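Local coordinates for protein Nrps/pks (PDB 4OPE) that probably catalyses decarboxylative condensation of acyl units as a ketosynthase domain of the AT-less polyketide synthase that makes oxazolomycin, at residues E40-Y52 against W576-R585. Numbering follows the deposited sequence.
Sequences EVPEDRWDHGRFY and WLPAADAVRR
D47 N gives a nearly straight hydrogen bond to V583 O, 2.8 Å, the donor tilted 19° from the carbonyl plane. R50 NH2 gives a second to A582 O, also at 2.8 Å, on a lone pair in the carbonyl plane. Both acceptors are backbone carbonyls at the end of the 3-10 segment 579-583. A582 O lies at the edge of the R50 guanidinium, while V583 O lies over one of its faces. Bends at chi2 and chi3 turn the R50 guanidinium so that its edge faces A582 O.

The R585 guanidinium lies between D47 and E43. D47 OD1 sits over one face, 3.5 Å from R585 NH2, a salt bridge of charges alone, because no N-H points at the oxygen. E43 CG packs on the opposite face. R585 is poorly ordered, so this grip is probably loose. D47 OD1 also takes a weak hydrogen bond from G49 N.

Apolar packing centres on V583, whose CG2 meets W46 CB at 3.5 Å. The W46 ring leads away, and its NE1 gives a hydrogen bond to H48 ND1, 3.0 Å; H48 NE2 is hydrogen-bonded to A64 O. R584 lies along the backbone of 44-46. Its CG is 3.8 Å from R45 O, and a bend at chi3 (56°) lays one guanidinium face on D44 O. A long salt bridge runs from R584 NH1 to D581 OD1. With an alanine at R584, the D44 carbonyl would probably lose the guanidinium lying over it, and D581 this charge partner.

The contact holds the C-terminal tail, after strand 573-574, on the loop between strands 39-40 and 66-67, at the periphery of a thiolase-fold ketosynthase. R45 turns away to a salt bridge with E241, and F51 packs on L141 of the second subunit.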
ATOM      1  N   GLU A  40       2.375  30.145  -8.810  1.00 46.73           N
ATOM      2  CA  GLU A  40       3.157  29.693  -9.936  1.00 48.06           C
ATOM      3  C   GLU A  40       4.291  28.844  -9.457  1.00 46.55           C
ATOM      4  O   GLU A  40       4.741  29.020  -8.346  1.00 48.15           O
ATOM      5  CB  GLU A  40       3.715  30.865 -10.724  1.00 50.38           C
ATOM      6  CG  GLU A  40       2.650  31.527 -11.591  1.00 56.17           C
ATOM      7  CD  GLU A  40       3.197  32.575 -12.567  1.00 59.76           C
ATOM      8  OE1 GLU A  40       4.434  32.545 -12.867  1.00 58.09           O
ATOM      9  OE2 GLU A  40       2.363  33.410 -13.031  1.00 57.01           O
ATOM     10  N   VAL A  41       4.750  27.927 -10.302  1.00 46.36           N
ATOM     11  CA  VAL A  41       5.929  27.140  -9.997  1.00 47.43           C
ATOM     12  C   VAL A  41       7.092  28.004  -9.476  1.00 50.39           C
ATOM     13  O   VAL A  41       7.490  28.978 -10.099  1.00 54.78           O
ATOM     14  CB  VAL A  41       6.450  26.328 -11.190  1.00 46.24           C
ATOM     15  CG1 VAL A  41       7.628  25.500 -10.713  1.00 46.26           C
ATOM     16  CG2 VAL A  41       5.378  25.405 -11.764  1.00 44.51           C
ATOM     17  N   PRO A  42       7.607  27.659  -8.305  1.00 51.96           N
ATOM     18  CA  PRO A  42       8.689  28.458  -7.792  1.00 53.97           C
ATOM     19  C   PRO A  42       9.963  28.298  -8.601  1.00 53.50           C
ATOM     20  O   PRO A  42      10.266  27.211  -9.032  1.00 54.86           O
ATOM     21  CB  PRO A  42       8.884  27.916  -6.368  1.00 52.51           C
ATOM     22  CG  PRO A  42       7.565  27.365  -6.008  1.00 53.57           C
ATOM     23  CD  PRO A  42       6.938  26.866  -7.263  1.00 51.77           C
ATOM     24  N   GLU A  43      10.702  29.387  -8.773  1.00 58.72           N
ATOM     25  CA  GLU A  43      12.017  29.360  -9.398  1.00 60.72           C
ATOM     26  C   GLU A  43      12.915  28.318  -8.779  1.00 59.71           C
ATOM     27  O   GLU A  43      13.564  27.586  -9.488  1.00 60.99           O
ATOM     28  CB  GLU A  43      12.693  30.699  -9.251  1.00 67.06           C
ATOM     29  CG  GLU A  43      12.154  31.738 -10.209  1.00 78.30           C
ATOM     30  CD  GLU A  43      12.944  33.041 -10.167  1.00 89.32           C
ATOM     31  OE1 GLU A  43      14.215  32.999 -10.160  1.00 90.15           O
ATOM     32  OE2 GLU A  43      12.273  34.105 -10.135  1.00 91.71           O
ATOM     33  N   ASP A  44      12.947  28.223  -7.456  1.00 59.96           N
ATOM     34  CA  ASP A  44      13.896  27.307  -6.813  1.00 58.90           C
ATOM     35  C   ASP A  44      13.587  25.801  -6.947  1.00 55.01           C
ATOM     36  O   ASP A  44      14.381  24.971  -6.482  1.00 52.10           O
ATOM     37  CB  ASP A  44      14.207  27.708  -5.362  1.00 61.76           C
ATOM     38  CG  ASP A  44      13.016  27.702  -4.459  1.00 66.72           C
ATOM     39  OD1 ASP A  44      11.871  27.489  -4.902  1.00 76.87           O
ATOM     40  OD2 ASP A  44      13.238  27.939  -3.260  1.00 68.38           O
ATOM     41  N   ARG A  45      12.480  25.456  -7.609  1.00 51.22           N
ATOM     42  CA  ARG A  45      12.144  24.067  -7.868  1.00 50.49           C
ATOM     43  C   ARG A  45      12.613  23.664  -9.241  1.00 49.50           C
ATOM     44  O   ARG A  45      13.308  22.681  -9.401  1.00 47.80           O
ATOM     45  CB  ARG A  45      10.625  23.838  -7.812  1.00 53.14           C
ATOM     46  CG  ARG A  45       9.961  24.191  -6.513  1.00 55.45           C
ATOM     47  CD  ARG A  45      10.400  23.293  -5.376  1.00 56.09           C
ATOM     48  NE  ARG A  45       9.443  23.475  -4.289  1.00 55.28           N
ATOM     49  CZ  ARG A  45       8.513  22.596  -3.929  1.00 51.01           C
ATOM     50  NH1 ARG A  45       7.702  22.912  -2.928  1.00 52.16           N
ATOM     51  NH2 ARG A  45       8.402  21.415  -4.537  1.00 49.43           N
ATOM     52  N   TRP A  46      12.163  24.399 -10.249  1.00 50.66           N
ATOM     53  CA  TRP A  46      12.621  24.177 -11.608  1.00 51.28           C
ATOM     54  C   TRP A  46      12.196  25.359 -12.451  1.00 51.73           C
ATOM     55  O   TRP A  46      11.353  26.169 -12.029  1.00 50.51           O
ATOM     56  CB  TRP A  46      12.115  22.849 -12.202  1.00 50.52           C
ATOM     57  CG  TRP A  46      10.637  22.764 -12.420  1.00 49.34           C
ATOM     58  CD1 TRP A  46       9.926  23.334 -13.422  1.00 51.11           C
ATOM     59  CD2 TRP A  46       9.696  22.032 -11.633  1.00 48.36           C
ATOM     60  NE1 TRP A  46       8.591  23.031 -13.298  1.00 48.93           N
ATOM     61  CE2 TRP A  46       8.423  22.219 -12.218  1.00 47.88           C
ATOM     62  CE3 TRP A  46       9.802  21.237 -10.491  1.00 46.40           C
ATOM     63  CZ2 TRP A  46       7.265  21.647 -11.700  1.00 46.08           C
ATOM     64  CZ3 TRP A  46       8.656  20.648  -9.996  1.00 44.39           C
ATOM     65  CH2 TRP A  46       7.407  20.873 -10.586  1.00 44.72           C
ATOM     66  N   ASP A  47      12.831  25.457 -13.618  1.00 53.17           N
ATOM     67  CA  ASP A  47      12.603  26.512 -14.570  1.00 56.28           C
ATOM     68  C   ASP A  47      11.447  26.020 -15.401  1.00 57.54           C
ATOM     69  O   ASP A  47      11.594  25.138 -16.251  1.00 59.45           O
ATOM     70  CB  ASP A  47      13.870  26.720 -15.415  1.00 61.16           C
ATOM     71  CG  ASP A  47      13.692  27.744 -16.559  1.00 63.35           C
ATOM     72  OD1 ASP A  47      12.693  28.505 -16.581  1.00 64.14           O
ATOM     73  OD2 ASP A  47      14.587  27.772 -17.447  1.00 66.61           O
ATOM     74  N   HIS A  48      10.275  26.565 -15.131  1.00 57.83           N
ATOM     75  CA  HIS A  48       9.098  26.136 -15.836  1.00 58.09           C
ATOM     76  C   HIS A  48       9.053  26.678 -17.273  1.00 61.41           C
ATOM     77  O   HIS A  48       8.324  26.136 -18.106  1.00 66.56           O
ATOM     78  CB  HIS A  48       7.838  26.516 -15.073  1.00 53.86           C
ATOM     79  CG  HIS A  48       6.671  25.652 -15.415  1.00 50.88           C
ATOM     80  ND1 HIS A  48       6.669  24.299 -15.186  1.00 50.69           N
ATOM     81  CD2 HIS A  48       5.479  25.934 -15.988  1.00 51.03           C
ATOM     82  CE1 HIS A  48       5.523  23.781 -15.594  1.00 51.63           C
ATOM     83  NE2 HIS A  48       4.781  24.754 -16.086  1.00 50.00           N
ATOM     84  N   GLY A  49       9.824  27.727 -17.562  1.00 62.27           N
ATOM     85  CA  GLY A  49      10.023  28.185 -18.948  1.00 62.05           C
ATOM     86  C   GLY A  49      10.365  27.051 -19.909  1.00 60.43           C
ATOM     87  O   GLY A  49       9.755  26.933 -20.955  1.00 61.27           O
ATOM     88  N   ARG A  50      11.296  26.173 -19.530  1.00 60.40           N
ATOM     89  CA  ARG A  50      11.697  25.033 -20.394  1.00 59.65           C
ATOM     90  C   ARG A  50      10.571  24.108 -20.823  1.00 57.72           C
ATOM     91  O   ARG A  50      10.770  23.308 -21.729  1.00 61.29           O
ATOM     92  CB  ARG A  50      12.735  24.128 -19.721  1.00 60.80           C
ATOM     93  CG  ARG A  50      13.755  24.857 -18.882  1.00 67.15           C
ATOM     94  CD  ARG A  50      15.164  24.413 -19.210  1.00 73.42           C
ATOM     95  NE  ARG A  50      15.423  22.985 -18.964  1.00 74.10           N
ATOM     96  CZ  ARG A  50      16.285  22.520 -18.055  1.00 76.17           C
ATOM     97  NH1 ARG A  50      16.474  21.203 -17.927  1.00 76.22           N
ATOM     98  NH2 ARG A  50      16.965  23.362 -17.262  1.00 75.01           N
ATOM     99  N   PHE A  51       9.434  24.162 -20.128  1.00 58.14           N
ATOM    100  CA  PHE A  51       8.370  23.167 -20.258  1.00 56.81           C
ATOM    101  C   PHE A  51       6.990  23.758 -20.498  1.00 57.17           C
ATOM    102  O   PHE A  51       6.037  23.003 -20.720  1.00 56.62           O
ATOM    103  CB  PHE A  51       8.269  22.339 -18.982  1.00 55.95           C
ATOM    104  CG  PHE A  51       9.587  21.900 -18.422  1.00 56.13           C
ATOM    105  CD1 PHE A  51      10.372  20.964 -19.091  1.00 55.99           C
ATOM    106  CD2 PHE A  51      10.028  22.394 -17.214  1.00 55.60           C
ATOM    107  CE1 PHE A  51      11.589  20.551 -18.572  1.00 54.01           C
ATOM    108  CE2 PHE A  51      11.236  21.976 -16.693  1.00 56.40           C
ATOM    109  CZ  PHE A  51      12.022  21.062 -17.377  1.00 54.31           C
ATOM    110  N   TYR A  52       6.873  25.084 -20.437  1.00 56.00           N
ATOM    111  CA  TYR A  52       5.580  25.738 -20.521  1.00 59.03           C
ATOM    112  C   TYR A  52       5.241  26.178 -21.944  1.00 64.66           C
ATOM    113  O   TYR A  52       6.099  26.684 -22.671  1.00 68.09           O
ATOM    114  CB  TYR A  52       5.587  26.967 -19.629  1.00 59.78           C
ATOM    115  CG  TYR A  52       4.292  27.757 -19.575  1.00 57.49           C
ATOM    116  CD1 TYR A  52       3.120  27.183 -19.091  1.00 55.15           C
ATOM    117  CD2 TYR A  52       4.259  29.096 -19.950  1.00 57.02           C
ATOM    118  CE1 TYR A  52       1.945  27.910 -19.024  1.00 53.96           C
ATOM    119  CE2 TYR A  52       3.090  29.839 -19.870  1.00 55.51           C
ATOM    120  CZ  TYR A  52       1.944  29.237 -19.409  1.00 55.30           C
ATOM    121  OH  TYR A  52       0.803  29.973 -19.312  1.00 56.58           O
ATOM    122  N   TRP A 576      19.272  18.341  -0.968  1.00 46.95           N
ATOM    123  CA  TRP A 576      18.764  18.246  -2.320  1.00 47.85           C
ATOM    124  C   TRP A 576      19.932  17.777  -3.130  1.00 48.24           C
ATOM    125  O   TRP A 576      21.039  18.272  -2.939  1.00 49.35           O
ATOM    126  CB  TRP A 576      18.229  19.589  -2.809  1.00 48.15           C
ATOM    127  CG  TRP A 576      17.138  19.464  -3.868  1.00 50.44           C
ATOM    128  CD1 TRP A 576      17.258  19.748  -5.187  1.00 51.52           C
ATOM    129  CD2 TRP A 576      15.777  19.027  -3.678  1.00 49.91           C
ATOM    130  NE1 TRP A 576      16.067  19.545  -5.832  1.00 50.59           N
ATOM    131  CE2 TRP A 576      15.139  19.093  -4.939  1.00 47.87           C
ATOM    132  CE3 TRP A 576      15.038  18.591  -2.572  1.00 49.27           C
ATOM    133  CZ2 TRP A 576      13.801  18.754  -5.131  1.00 45.39           C
ATOM    134  CZ3 TRP A 576      13.690  18.239  -2.766  1.00 48.62           C
ATOM    135  CH2 TRP A 576      13.091  18.328  -4.041  1.00 46.45           C
ATOM    136  N   LEU A 577      19.710  16.785  -3.985  1.00 49.03           N
ATOM    137  CA  LEU A 577      20.805  16.256  -4.760  1.00 51.73           C
ATOM    138  C   LEU A 577      21.393  17.449  -5.522  1.00 54.32           C
ATOM    139  O   LEU A 577      20.670  18.380  -5.865  1.00 59.38           O
ATOM    140  CB  LEU A 577      20.332  15.144  -5.692  1.00 50.79           C
ATOM    141  CG  LEU A 577      21.439  14.270  -6.293  1.00 50.37           C
ATOM    142  CD1 LEU A 577      22.031  13.296  -5.281  1.00 49.83           C
ATOM    143  CD2 LEU A 577      20.929  13.506  -7.501  1.00 49.35           C
ATOM    144  N   PRO A 578      22.718  17.493  -5.695  1.00 58.19           N
ATOM    145  CA  PRO A 578      23.264  18.607  -6.491  1.00 57.95           C
ATOM    146  C   PRO A 578      22.923  18.479  -7.954  1.00 57.01           C
ATOM    147  O   PRO A 578      22.704  19.493  -8.628  1.00 52.95           O
ATOM    148  CB  PRO A 578      24.756  18.472  -6.277  1.00 59.16           C
ATOM    149  CG  PRO A 578      24.849  17.895  -4.897  1.00 60.16           C
ATOM    150  CD  PRO A 578      23.769  16.849  -4.887  1.00 59.38           C
ATOM    151  N   ALA A 579      22.846  17.228  -8.422  1.00 58.58           N
ATOM    152  CA  ALA A 579      22.413  16.929  -9.799  1.00 57.78           C
ATOM    153  C   ALA A 579      20.972  17.395 -10.137  1.00 61.01           C
ATOM    154  O   ALA A 579      20.633  17.578 -11.318  1.00 58.67           O
ATOM    155  CB  ALA A 579      22.562  15.453 -10.072  1.00 54.78           C
ATOM    156  N   ALA A 580      20.130  17.590  -9.117  1.00 61.95           N
ATOM    157  CA  ALA A 580      18.772  18.085  -9.366  1.00 66.24           C
ATOM    158  C   ALA A 580      18.725  19.524  -9.846  1.00 68.08           C
ATOM    159  O   ALA A 580      17.692  19.964 -10.328  1.00 69.20           O
ATOM    160  CB  ALA A 580      17.901  17.945  -8.132  1.00 67.75           C
ATOM    161  N   ASP A 581      19.834  20.244  -9.727  1.00 71.50           N
ATOM    162  CA  ASP A 581      19.899  21.626 -10.176  1.00 74.66           C
ATOM    163  C   ASP A 581      19.906  21.768 -11.705  1.00 74.76           C
ATOM    164  O   ASP A 581      19.746  22.871 -12.219  1.00 76.40           O
ATOM    165  CB  ASP A 581      21.107  22.306  -9.532  1.00 81.87           C
ATOM    166  CG  ASP A 581      21.114  22.138  -8.003  1.00 89.04           C
ATOM    167  OD1 ASP A 581      20.003  22.036  -7.403  1.00 93.92           O
ATOM    168  OD2 ASP A 581      22.218  22.071  -7.412  1.00 89.74           O
ATOM    169  N   ALA A 582      20.052  20.654 -12.425  1.00 71.98           N
ATOM    170  CA  ALA A 582      19.888  20.634 -13.889  1.00 72.30           C
ATOM    171  C   ALA A 582      18.605  21.338 -14.391  1.00 68.49           C
ATOM    172  O   ALA A 582      18.663  22.107 -15.351  1.00 66.88           O
ATOM    173  CB  ALA A 582      19.937  19.188 -14.404  1.00 71.32           C
ATOM    174  N   VAL A 583      17.473  21.091 -13.718  1.00 63.47           N
ATOM    175  CA  VAL A 583      16.144  21.526 -14.190  1.00 60.85           C
ATOM    176  C   VAL A 583      15.851  22.997 -13.884  1.00 60.72           C
ATOM    177  O   VAL A 583      14.819  23.527 -14.269  1.00 55.88           O
ATOM    178  CB  VAL A 583      14.975  20.587 -13.702  1.00 60.06           C
ATOM    179  CG1 VAL A 583      15.179  19.161 -14.212  1.00 56.86           C
ATOM    180  CG2 VAL A 583      14.788  20.585 -12.170  1.00 58.42           C
ATOM    181  N   ARG A 584      16.790  23.660 -13.228  1.00 69.31           N
ATOM    182  CA  ARG A 584      16.725  25.109 -12.999  1.00 78.74           C
ATOM    183  C   ARG A 584      17.634  25.896 -13.948  1.00 83.70           C
ATOM    184  O   ARG A 584      18.317  25.314 -14.797  1.00 89.92           O
ATOM    185  CB  ARG A 584      17.123  25.391 -11.554  1.00 76.17           C
ATOM    186  CG  ARG A 584      16.374  24.520 -10.566  1.00 73.64           C
ATOM    187  CD  ARG A 584      17.005  24.542  -9.192  1.00 72.57           C
ATOM    188  NE  ARG A 584      17.106  25.897  -8.675  1.00 71.93           N
ATOM    189  CZ  ARG A 584      17.611  26.187  -7.487  1.00 71.09           C
ATOM    190  NH1 ARG A 584      18.037  25.206  -6.709  1.00 73.12           N
ATOM    191  NH2 ARG A 584      17.671  27.446  -7.066  1.00 68.26           N
ATOM    192  N   ARG A 585      17.633  27.219 -13.790  1.00 90.42           N
ATOM    193  CA  ARG A 585      18.502  28.117 -14.561  1.00 98.73           C
ATOM    194  C   ARG A 585      19.975  27.944 -14.145  1.00 99.56           C
ATOM    195  O   ARG A 585      20.895  28.082 -14.960  1.00 91.27           O
ATOM    196  CB  ARG A 585      18.068  29.579 -14.351  1.00103.07           C
ATOM    197  CG  ARG A 585      16.643  29.910 -14.815  1.00106.98           C
ATOM    198  CD  ARG A 585      15.959  30.946 -13.910  1.00112.08           C
ATOM    199  NE  ARG A 585      14.480  30.904 -13.941  1.00113.63           N
ATOM    200  CZ  ARG A 585      13.706  29.975 -13.357  1.00109.69           C
ATOM    201  NH1 ARG A 585      14.234  28.947 -12.681  1.00108.57           N
ATOM    202  NH2 ARG A 585      12.378  30.062 -13.460  1.00103.85           N
TER